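Local coordinates for conserved exported protein (Bacteroides fragilis, PDB 3CLW) that is of unknown function but probably hydrolyses O-glycosidic bonds, within a TIM-barrel glycoside hydrolase fold, at residues Asp26-Lys35 against Gln107-Lys115; Ala285-His296 against Arg340-Asn350. One frame throughout, in Å; residues are numbered along the deposited sequence.

Contact 1: residues Asp26-Lys35 against Gln107-Lys115; sequences DAWRCAFIGK and QAGQQWFMK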
loop_
_atom_site.group_PDB
_atom_site.type_symbol
_atom_site.label_atom_id
_atom_site.label_comp_id
_atom_site.label_asym_id
_atom_site.label_seq_id
_atom_site.Cartn_x
_atom_site.Cartn_y
_atom_site.Cartn_z
ATOM N N ASP A 26 1.251 -8.424 -4.358
ATOM C CA ASP A 26 1.656 -9.514 -5.253
ATOM C C ASP A 26 0.712 -9.770 -6.453
ATOM O O ASP A 26 0.866 -10.752 -7.182
ATOM C CB ASP A 26 1.811 -10.791 -4.429
ATOM C CG ASP A 26 0.493 -11.514 -4.174
ATOM O OD1 ASP A 26 -0.596 -10.962 -4.444
ATOM O OD2 ASP A 26 0.568 -12.678 -3.716
ATOM N N ALA A 27 -0.284 -8.910 -6.629
ATOM C CA ALA A 27 -1.457 -9.279 -7.454
ATOM C C ALA A 27 -1.078 -9.525 -8.922
ATOM O O ALA A 27 -0.224 -8.795 -9.489
ATOM C CB ALA A 27 -2.508 -8.227 -7.357
ATOM N N TRP A 28 -1.697 -10.558 -9.509
ATOM C CA TRP A 28 -1.669 -10.809 -10.950
ATOM C C TRP A 28 -0.348 -11.357 -11.478
ATOM O O TRP A 28 -0.320 -12.475 -11.968
ATOM C CB TRP A 28 -2.085 -9.584 -11.748
ATOM C CG TRP A 28 -3.451 -9.079 -11.423
ATOM C CD1 TRP A 28 -4.474 -9.749 -10.770
ATOM C CD2 TRP A 28 -3.960 -7.773 -11.731
ATOM N NE1 TRP A 28 -5.581 -8.918 -10.668
ATOM C CE2 TRP A 28 -5.286 -7.710 -11.252
ATOM C CE3 TRP A 28 -3.427 -6.661 -12.398
ATOM C CZ2 TRP A 28 -6.072 -6.573 -11.398
ATOM C CZ3 TRP A 28 -4.243 -5.523 -12.566
ATOM C CH2 TRP A 28 -5.534 -5.496 -12.064
ATOM N N ARG A 29 0.734 -10.598 -11.305
ATOM C CA ARG A 29 2.010 -10.874 -11.972
ATOM C C ARG A 29 2.993 -11.769 -11.237
ATOM O O ARG A 29 3.708 -12.557 -11.863
ATOM C CB ARG A 29 2.627 -9.545 -12.458
ATOM C CG ARG A 29 1.588 -8.849 -13.339
ATOM C CD ARG A 29 2.039 -7.592 -13.975
ATOM N NE ARG A 29 1.724 -6.409 -13.198
ATOM C CZ ARG A 29 0.662 -5.624 -13.346
ATOM N NH1 ARG A 29 -0.307 -5.883 -14.202
ATOM N NH2 ARG A 29 0.582 -4.557 -12.588
ATOM N N CYS A 30 2.998 -11.679 -9.914
ATOM C CA CYS A 30 3.904 -12.451 -9.087
ATOM C C CYS A 30 3.654 -13.952 -9.162
ATOM O O CYS A 30 4.589 -14.767 -8.984
ATOM C CB CYS A 30 3.862 -11.937 -7.632
ATOM S SG CYS A 30 4.671 -10.301 -7.521
ATOM N N ALA A 31 2.410 -14.329 -9.454
ATOM C CA ALA A 31 2.117 -15.744 -9.718
ATOM C C ALA A 31 2.983 -16.252 -10.892
ATOM O O ALA A 31 3.462 -17.388 -10.868
ATOM C CB ALA A 31 0.623 -15.952 -10.007
ATOM N N PHE A 32 3.188 -15.409 -11.904
ATOM C CA PHE A 32 3.967 -15.830 -13.075
ATOM C C PHE A 32 5.453 -15.760 -12.796
ATOM O O PHE A 32 6.160 -16.702 -13.055
ATOM C CB PHE A 32 3.594 -15.020 -14.321
ATOM C CG PHE A 32 2.204 -15.285 -14.782
ATOM C CD1 PHE A 32 1.931 -16.401 -15.579
ATOM C CD2 PHE A 32 1.138 -14.461 -14.369
ATOM C CE1 PHE A 32 0.624 -16.677 -15.996
ATOM C CE2 PHE A 32 -0.157 -14.723 -14.798
ATOM C CZ PHE A 32 -0.415 -15.833 -15.608
ATOM N N ILE A 33 5.894 -14.653 -12.209
ATOM C CA ILE A 33 7.286 -14.453 -11.919
ATOM C C ILE A 33 7.813 -15.496 -10.939
ATOM O O ILE A 33 8.898 -16.046 -11.138
ATOM C CB ILE A 33 7.537 -13.039 -11.387
ATOM C CG1 ILE A 33 7.290 -12.010 -12.480
ATOM C CG2 ILE A 33 8.982 -12.910 -10.825
ATOM C CD1 ILE A 33 7.352 -10.565 -11.989
ATOM N N GLY A 34 7.061 -15.748 -9.870
ATOM C CA GLY A 34 7.507 -16.671 -8.864
ATOM C C GLY A 34 7.552 -18.106 -9.333
ATOM O O GLY A 34 8.277 -18.927 -8.771
ATOM N N LYS A 35 6.762 -18.414 -10.351
ATOM C CA LYS A 35 6.684 -19.774 -10.855
ATOM C C LYS A 35 7.584 -20.025 -12.061
ATOM O O LYS A 35 8.178 -21.081 -12.156
ATOM C CB LYS A 35 5.254 -20.153 -11.215
ATOM C CG LYS A 35 5.084 -21.642 -11.470
ATOM C CD LYS A 35 3.647 -21.975 -11.913
ATOM C CE LYS A 35 3.390 -23.496 -11.775
ATOM N NZ LYS A 35 2.356 -23.927 -12.773
ATOM N N GLN A 107 -1.521 -21.337 -6.255
ATOM C CA GLN A 107 -0.904 -20.035 -5.957
ATOM C C GLN A 107 0.616 -20.177 -5.663
ATOM O O GLN A 107 1.167 -19.462 -4.804
ATOM C CB GLN A 107 -1.653 -19.318 -4.806
ATOM C CG GLN A 107 -3.165 -19.136 -5.139
ATOM C CD GLN A 107 -3.850 -17.953 -4.430
ATOM O OE1 GLN A 107 -4.752 -18.155 -3.631
ATOM N NE2 GLN A 107 -3.453 -16.721 -4.760
ATOM N N ALA A 108 1.275 -21.105 -6.391
ATOM C CA ALA A 108 2.685 -21.464 -6.157
ATOM C C ALA A 108 3.628 -20.281 -6.338
ATOM O O ALA A 108 4.498 -20.042 -5.489
ATOM C CB ALA A 108 3.107 -22.631 -7.071
ATOM N N GLY A 109 3.429 -19.507 -7.409
ATOM C CA GLY A 109 4.290 -18.368 -7.680
ATOM C C GLY A 109 4.233 -17.360 -6.534
ATOM O O GLY A 109 5.242 -16.815 -6.110
ATOM N N GLN A 110 3.032 -17.119 -6.033
ATOM C CA GLN A 110 2.852 -16.205 -4.903
ATOM C C GLN A 110 3.452 -16.757 -3.605
ATOM O O GLN A 110 4.007 -15.990 -2.805
ATOM C CB GLN A 110 1.380 -15.870 -4.727
ATOM C CG GLN A 110 0.842 -14.951 -5.772
ATOM C CD GLN A 110 -0.675 -14.948 -5.752
ATOM O OE1 GLN A 110 -1.298 -15.752 -6.445
ATOM N NE2 GLN A 110 -1.276 -14.067 -4.940
ATOM N N GLN A 111 3.379 -18.076 -3.421
ATOM C CA GLN A 111 4.010 -18.692 -2.254
ATOM C C GLN A 111 5.524 -18.595 -2.321
ATOM O O GLN A 111 6.164 -18.428 -1.300
ATOM C CB GLN A 111 3.582 -20.139 -2.057
ATOM C CG GLN A 111 2.068 -20.332 -1.783
ATOM C CD GLN A 111 1.742 -21.775 -1.524
ATOM O OE1 GLN A 111 2.363 -22.414 -0.689
ATOM N NE2 GLN A 111 0.798 -22.309 -2.252
ATOM N N TRP A 112 6.096 -18.683 -3.522
ATOM C CA TRP A 112 7.531 -18.434 -3.705
ATOM C C TRP A 112 7.905 -17.041 -3.157
ATOM O O TRP A 112 8.881 -16.912 -2.455
ATOM C CB TRP A 112 7.984 -18.577 -5.194
ATOM C CG TRP A 112 9.457 -18.430 -5.276
ATOM C CD1 TRP A 112 10.396 -19.433 -5.119
ATOM C CD2 TRP A 112 10.192 -17.212 -5.427
ATOM N NE1 TRP A 112 11.667 -18.901 -5.179
ATOM C CE2 TRP A 112 11.570 -17.543 -5.367
ATOM C CE3 TRP A 112 9.823 -15.868 -5.605
ATOM C CZ2 TRP A 112 12.582 -16.578 -5.501
ATOM C CZ3 TRP A 112 10.820 -14.925 -5.755
ATOM C CH2 TRP A 112 12.189 -15.284 -5.667
ATOM N N PHE A 113 7.150 -16.012 -3.543
ATOM C CA PHE A 113 7.354 -14.640 -3.048
ATOM C C PHE A 113 7.265 -14.502 -1.533
ATOM O O PHE A 113 8.079 -13.810 -0.919
ATOM C CB PHE A 113 6.429 -13.633 -3.742
ATOM C CG PHE A 113 7.018 -13.068 -4.953
ATOM C CD1 PHE A 113 6.828 -13.690 -6.191
ATOM C CD2 PHE A 113 7.839 -11.965 -4.866
ATOM C CE1 PHE A 113 7.445 -13.204 -7.322
ATOM C CE2 PHE A 113 8.446 -11.464 -5.988
ATOM C CZ PHE A 113 8.252 -12.088 -7.223
ATOM N N MET A 114 6.291 -15.169 -0.923
ATOM C CA MET A 114 6.232 -15.244 0.567
ATOM C C MET A 114 7.531 -15.801 1.134
ATOM O O MET A 114 8.116 -15.220 2.046
ATOM C CB MET A 114 5.022 -16.056 1.037
ATOM C CG MET A 114 3.649 -15.438 0.645
ATOM S SD MET A 114 2.191 -16.423 1.103
ATOM C CE MET A 114 2.301 -16.311 2.882
ATOM N N LYS A 115 7.980 -16.932 0.596
ATOM C CA LYS A 115 9.205 -17.566 1.054
ATOM C C LYS A 115 10.439 -16.674 0.859
ATOM O O LYS A 115 11.277 -16.598 1.728
ATOM C CB LYS A 115 9.403 -18.966 0.436
HETATM O O HOH W 1 3.234 -13.401 -2.955
HETATM O O HOH W 2 1.548 -19.532 -9.621
#
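Gly34 and Gly109 meet where helix 30-36 crosses helix 108-119, a worked example of how a pair of glycines lets two helices approach backbone to backbone. Gly34 CA and Gly109 CA lie 3.8 Å apart. The short helical segments, crossing at 73°, have axes only 6.6 Å from each other. With no side chain on either residue, CA hydrogens do the bridging: Gly109 CA sits 3.4 Å from Ala31 O, and a hydrogen on Gly34 CA is directed almost straight at Gly109 O. A water spans the same seam, taking the Gly109 N-H and donating to Ala31 O.

Beside the glycines lies the Phe113 ring. Cys30 SG stands over one face, 4.0 Å from the ring centroid in a sulfur-aromatic contact, placed there by a first torsion of -71° that sets it beside its own backbone N. Ile33 CG2 reaches the ring's edge at CZ, and Trp112 CZ3 lies over the opposite face. Ile45 and Leu49 of helix 39-50 and Trp68 of strand 68-71 add further apolar contacts to Phe113.

On the polar flank, Gln110 NE2 donates to Asp26 OD2 over 2.6 Å at 161°, meeting the carboxylate from above its plane. A second water donates to both Asp26 OD2 and Gln110 O. Gln110 is positioned in turn by Gln107 NE2, which donates to Gln110 OE1 (2.9 Å), while Asn71 receives bonds at its O from both glutamines and gives its N-H to Asp26 OD1. The buried carboxylate is thus supplied with donors at both oxygens, which would be expected to favour its ionised form.

Contact 2: residues Ala285-His296 against Arg340-Asn350; sequences ATLLVDIRNRIH and RIIHNDLTLAN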
loop_
_atom_site.group_PDB
_atom_site.type_symbol
_atom_site.label_atom_id
_atom_site.label_comp_id
_atom_site.label_asym_id
_atom_site.label_seq_id
_atom_site.Cartn_x
_atom_site.Cartn_y
_atom_site.Cartn_z
ATOM N N ALA A 285 -3.156 19.901 -5.791
ATOM C CA ALA A 285 -2.647 20.015 -4.423
ATOM C C ALA A 285 -3.693 20.441 -3.396
ATOM O O ALA A 285 -3.608 20.050 -2.216
ATOM C CB ALA A 285 -1.425 20.942 -4.355
ATOM N N THR A 286 -4.655 21.260 -3.820
ATOM C CA THR A 286 -5.712 21.683 -2.884
ATOM C C THR A 286 -6.516 20.459 -2.408
ATOM O O THR A 286 -6.730 20.262 -1.204
ATOM C CB THR A 286 -6.626 22.813 -3.446
ATOM O OG1 THR A 286 -7.308 22.359 -4.622
ATOM C CG2 THR A 286 -5.806 24.007 -3.815
ATOM N N LEU A 287 -6.923 19.621 -3.354
ATOM C CA LEU A 287 -7.621 18.389 -3.023
ATOM C C LEU A 287 -6.729 17.467 -2.180
ATOM O O LEU A 287 -7.167 16.932 -1.163
ATOM C CB LEU A 287 -8.108 17.704 -4.300
ATOM C CG LEU A 287 -8.664 16.277 -4.218
ATOM C CD1 LEU A 287 -9.939 16.222 -3.342
ATOM C CD2 LEU A 287 -8.929 15.743 -5.628
ATOM N N LEU A 288 -5.473 17.304 -2.611
ATOM C CA LEU A 288 -4.508 16.442 -1.928
ATOM C C LEU A 288 -4.492 16.736 -0.431
ATOM O O LEU A 288 -4.679 15.833 0.403
ATOM C CB LEU A 288 -3.104 16.611 -2.542
ATOM C CG LEU A 288 -1.832 16.114 -1.819
ATOM C CD1 LEU A 288 -1.579 14.617 -2.017
ATOM C CD2 LEU A 288 -0.611 16.907 -2.268
ATOM N N VAL A 289 -4.280 17.998 -0.079
ATOM C CA VAL A 289 -4.097 18.338 1.336
ATOM C C VAL A 289 -5.398 18.416 2.156
ATOM O O VAL A 289 -5.426 17.964 3.305
ATOM C CB VAL A 289 -3.201 19.600 1.544
ATOM C CG1 VAL A 289 -1.825 19.384 0.901
ATOM C CG2 VAL A 289 -3.876 20.895 1.012
ATOM N N ASP A 290 -6.460 18.973 1.562
ATOM C CA ASP A 290 -7.775 19.099 2.218
ATOM C C ASP A 290 -8.378 17.752 2.617
ATOM O O ASP A 290 -8.749 17.550 3.782
ATOM C CB ASP A 290 -8.782 19.811 1.303
ATOM C CG ASP A 290 -8.519 21.312 1.172
ATOM O OD1 ASP A 290 -9.175 21.927 0.289
ATOM O OD2 ASP A 290 -7.676 21.879 1.925
ATOM N N ILE A 291 -8.482 16.830 1.653
ATOM C CA ILE A 291 -9.098 15.538 1.940
ATOM C C ILE A 291 -8.334 14.757 3.020
ATOM O O ILE A 291 -8.958 14.149 3.893
ATOM C CB ILE A 291 -9.332 14.681 0.681
ATOM C CG1 ILE A 291 -10.292 13.516 1.009
ATOM C CG2 ILE A 291 -8.015 14.155 0.113
ATOM C CD1 ILE A 291 -11.049 12.991 -0.155
ATOM N N ARG A 292 -7.005 14.821 2.991
ATOM C CA ARG A 292 -6.189 14.106 3.968
ATOM C C ARG A 292 -6.243 14.726 5.368
ATOM O O ARG A 292 -6.202 14.011 6.386
ATOM C CB ARG A 292 -4.745 13.973 3.459
ATOM C CG ARG A 292 -4.549 12.791 2.504
ATOM C CD ARG A 292 -3.447 13.013 1.477
ATOM N NE ARG A 292 -3.534 11.955 0.473
ATOM C CZ ARG A 292 -4.251 12.023 -0.645
ATOM N NH1 ARG A 292 -4.903 13.137 -0.959
ATOM N NH2 ARG A 292 -4.304 10.979 -1.470
ATOM N N ASN A 293 -6.297 16.055 5.426
ATOM C CA ASN A 293 -6.574 16.756 6.696
ATOM C C ASN A 293 -7.935 16.376 7.251
ATOM O O ASN A 293 -8.083 16.159 8.436
ATOM C CB ASN A 293 -6.498 18.272 6.520
ATOM C CG ASN A 293 -5.081 18.809 6.686
ATOM O OD1 ASN A 293 -4.290 18.267 7.463
ATOM N ND2 ASN A 293 -4.767 19.895 5.974
ATOM N N ARG A 294 -8.918 16.254 6.375
ATOM C CA ARG A 294 -10.247 15.863 6.809
ATOM C C ARG A 294 -10.270 14.476 7.460
ATOM O O ARG A 294 -10.957 14.268 8.476
ATOM C CB ARG A 294 -11.233 15.925 5.650
ATOM C CG ARG A 294 -12.658 16.082 6.159
ATOM C CD ARG A 294 -13.636 16.077 5.044
ATOM N NE ARG A 294 -14.990 15.902 5.548
ATOM C CZ ARG A 294 -16.063 15.772 4.787
ATOM N NH1 ARG A 294 -15.956 15.814 3.471
ATOM N NH2 ARG A 294 -17.255 15.618 5.357
ATOM N N ILE A 295 -9.491 13.545 6.893
ATOM C CA ILE A 295 -9.405 12.187 7.410
ATOM C C ILE A 295 -8.979 12.223 8.865
ATOM O O ILE A 295 -9.653 11.656 9.727
ATOM C CB ILE A 295 -8.410 11.287 6.596
ATOM C CG1 ILE A 295 -8.898 11.102 5.140
ATOM C CG2 ILE A 295 -8.198 9.959 7.310
ATOM C CD1 ILE A 295 -7.949 10.267 4.273
ATOM N N HIS A 296 -7.853 12.881 9.122
ATOM C CA HIS A 296 -7.327 12.982 10.467
ATOM C C HIS A 296 -8.270 13.724 11.445
ATOM O O HIS A 296 -8.435 13.304 12.587
ATOM C CB HIS A 296 -5.962 13.647 10.452
ATOM C CG HIS A 296 -5.313 13.687 11.791
ATOM N ND1 HIS A 296 -5.146 12.558 12.563
ATOM C CD2 HIS A 296 -4.826 14.722 12.518
ATOM C CE1 HIS A 296 -4.559 12.891 13.701
ATOM N NE2 HIS A 296 -4.366 14.199 13.703
ATOM N N ARG A 340 5.182 12.803 -2.817
ATOM C CA ARG A 340 4.296 13.839 -2.267
ATOM C C ARG A 340 3.017 13.228 -1.669
ATOM O O ARG A 340 2.582 13.625 -0.580
ATOM C CB ARG A 340 3.930 14.859 -3.360
ATOM C CG ARG A 340 2.881 15.886 -2.889
ATOM C CD ARG A 340 2.780 17.073 -3.826
ATOM N NE ARG A 340 2.139 16.696 -5.074
ATOM C CZ ARG A 340 1.787 17.577 -5.998
ATOM N NH1 ARG A 340 2.031 18.880 -5.805
ATOM N NH2 ARG A 340 1.186 17.172 -7.106
ATOM N N ILE A 341 2.437 12.249 -2.364
ATOM C CA ILE A 341 1.354 11.491 -1.774
ATOM C C ILE A 341 1.800 10.888 -0.449
ATOM O O ILE A 341 1.081 11.010 0.558
ATOM C CB ILE A 341 0.821 10.371 -2.675
ATOM C CG1 ILE A 341 0.308 10.932 -3.991
ATOM C CG2 ILE A 341 -0.329 9.640 -1.964
ATOM C CD1 ILE A 341 0.197 9.903 -5.096
ATOM N N ILE A 342 2.983 10.268 -0.440
ATOM C CA ILE A 342 3.457 9.617 0.771
ATOM C C ILE A 342 3.570 10.612 1.933
ATOM O O ILE A 342 3.032 10.360 3.032
ATOM C CB ILE A 342 4.787 8.835 0.572
ATOM C CG1 ILE A 342 4.556 7.633 -0.352
ATOM C CG2 ILE A 342 5.361 8.350 1.948
ATOM C CD1 ILE A 342 5.834 6.901 -0.832
ATOM N N HIS A 343 4.263 11.726 1.683
ATOM C CA HIS A 343 4.479 12.720 2.716
ATOM C C HIS A 343 3.169 13.226 3.345
ATOM O O HIS A 343 3.056 13.327 4.557
ATOM C CB HIS A 343 5.252 13.893 2.158
ATOM C CG HIS A 343 5.301 15.060 3.090
ATOM N ND1 HIS A 343 6.267 15.192 4.062
ATOM C CD2 HIS A 343 4.491 16.135 3.213
ATOM C CE1 HIS A 343 6.052 16.306 4.737
ATOM N NE2 HIS A 343 4.977 16.888 4.245
ATOM N N ASN A 344 2.195 13.544 2.502
ATOM C CA ASN A 344 0.911 14.059 2.952
ATOM C C ASN A 344 0.066 12.999 3.665
ATOM O O ASN A 344 -0.615 13.304 4.658
ATOM C CB ASN A 344 0.172 14.719 1.782
ATOM C CG ASN A 344 0.792 16.048 1.405
ATOM O OD1 ASN A 344 0.523 17.060 2.046
ATOM N ND2 ASN A 344 1.648 16.050 0.383
ATOM N N ASP A 345 0.129 11.755 3.190
ATOM C CA ASP A 345 -0.491 10.665 3.936
ATOM C C ASP A 345 0.057 10.524 5.348
ATOM O O ASP A 345 -0.711 10.380 6.312
ATOM C CB ASP A 345 -0.403 9.344 3.180
ATOM C CG ASP A 345 -1.472 9.234 2.106
ATOM O OD1 ASP A 345 -2.438 10.024 2.139
ATOM O OD2 ASP A 345 -1.355 8.375 1.223
ATOM N N LEU A 346 1.381 10.549 5.465
ATOM C CA LEU A 346 2.063 10.417 6.755
ATOM C C LEU A 346 1.875 11.627 7.675
ATOM O O LEU A 346 1.748 11.477 8.865
ATOM C CB LEU A 346 3.562 10.182 6.535
ATOM C CG LEU A 346 4.003 8.867 5.896
ATOM C CD1 LEU A 346 5.504 8.881 5.616
ATOM C CD2 LEU A 346 3.594 7.656 6.756
ATOM N N THR A 347 1.874 12.826 7.102
ATOM C CA THR A 347 1.883 14.040 7.910
ATOM C C THR A 347 0.518 14.709 8.052
ATOM O O THR A 347 0.299 15.393 9.017
ATOM C CB THR A 347 2.896 15.081 7.374
ATOM O OG1 THR A 347 2.513 15.449 6.047
ATOM C CG2 THR A 347 4.307 14.524 7.356
ATOM N N LEU A 348 -0.370 14.544 7.082
ATOM C CA LEU A 348 -1.688 15.142 7.152
ATOM C C LEU A 348 -2.745 14.130 7.601
ATOM O O LEU A 348 -3.508 14.410 8.509
ATOM C CB LEU A 348 -2.083 15.807 5.830
ATOM C CG LEU A 348 -1.178 16.924 5.317
ATOM C CD1 LEU A 348 -1.885 17.713 4.236
ATOM C CD2 LEU A 348 -0.717 17.836 6.433
ATOM N N ALA A 349 -2.753 12.946 6.982
ATOM C CA ALA A 349 -3.700 11.897 7.332
ATOM C C ALA A 349 -3.173 11.044 8.483
ATOM O O ALA A 349 -3.891 10.173 8.975
ATOM C CB ALA A 349 -4.055 11.052 6.120
ATOM N N ASN A 350 -1.943 11.331 8.921
ATOM C CA ASN A 350 -1.252 10.584 9.975
ATOM C C ASN A 350 -1.267 9.072 9.753
ATOM O O ASN A 350 -1.489 8.293 10.696
ATOM C CB ASN A 350 -1.821 10.939 11.363
ATOM C CG ASN A 350 -1.287 12.267 11.904
ATOM O OD1 ASN A 350 -0.757 12.333 13.005
ATOM N ND2 ASN A 350 -1.432 13.317 11.132
#
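Arg292 and Asp345 join two neighbouring helices, 285-300 and 328-347, of a domain assigned to the TIM-barrel clan; their segments run roughly parallel, 27° apart. Arg292 NE donates to Asp345 OD1 over 2.8 Å in a salt bridge bent to 139°, approaching from above the carboxylate plane. The arginine's other nitrogens are engaged too. NH1 bonds to Leu288 O one turn back, using an in-plane lone pair of that carbonyl, and also to Ser281 O; NH2 forms a salt bridge with Asp278. Since Asp278 OD1 also lies close to Asp345 OD2, the guanidinium probably offsets repulsion between the two acids.

Asn344 turns its amide back on its own helix: ND2 donates to Arg340 O (2.8 Å), which takes the Asn344 N-H on the opposite face of its plane. Leu288 CD2 packs 3.6 Å from Asn344 ND2 and also against the aliphatic part of Arg340, whose NH2 forms a salt bridge with Glu321 while NH1 hydrogen-bonds to Ala424 O.

Leu348 wedges CD1 against Val289 CB at 3.5 Å, with CB and CD2 beside Asn293 OD1. Asn293 ND2 itself bonds to Asp420. Arg292 O is approached by Ala349 CA in a CA-H...O contact.

Asn350 has positive phi as the chain leaves its helical course, and its amide stacks on the His296 imidazole with planes 3° apart, ND2 lying 3.8 Å above the ring centre.

From the N terminus, the chain leaves strand 6-25, enters the first half of contact 1, and returns to it at 107-115, after a loop that holds helix 39-50 and strand 68-71. Contact 1 is closed long before contact 2 opens at 285-296; contact 2 then closes a shorter loop at 340-350 that includes strand 307-310. The two loops therefore lie in series, neither nested nor crossed. Their centres are 33 Å apart, on opposite sides of the chain's centre, and they do not touch. Contact 1 ties an early helix to helix 108-119, whereas contact 2 joins two later helices near strand 427-433 and helix 420-423.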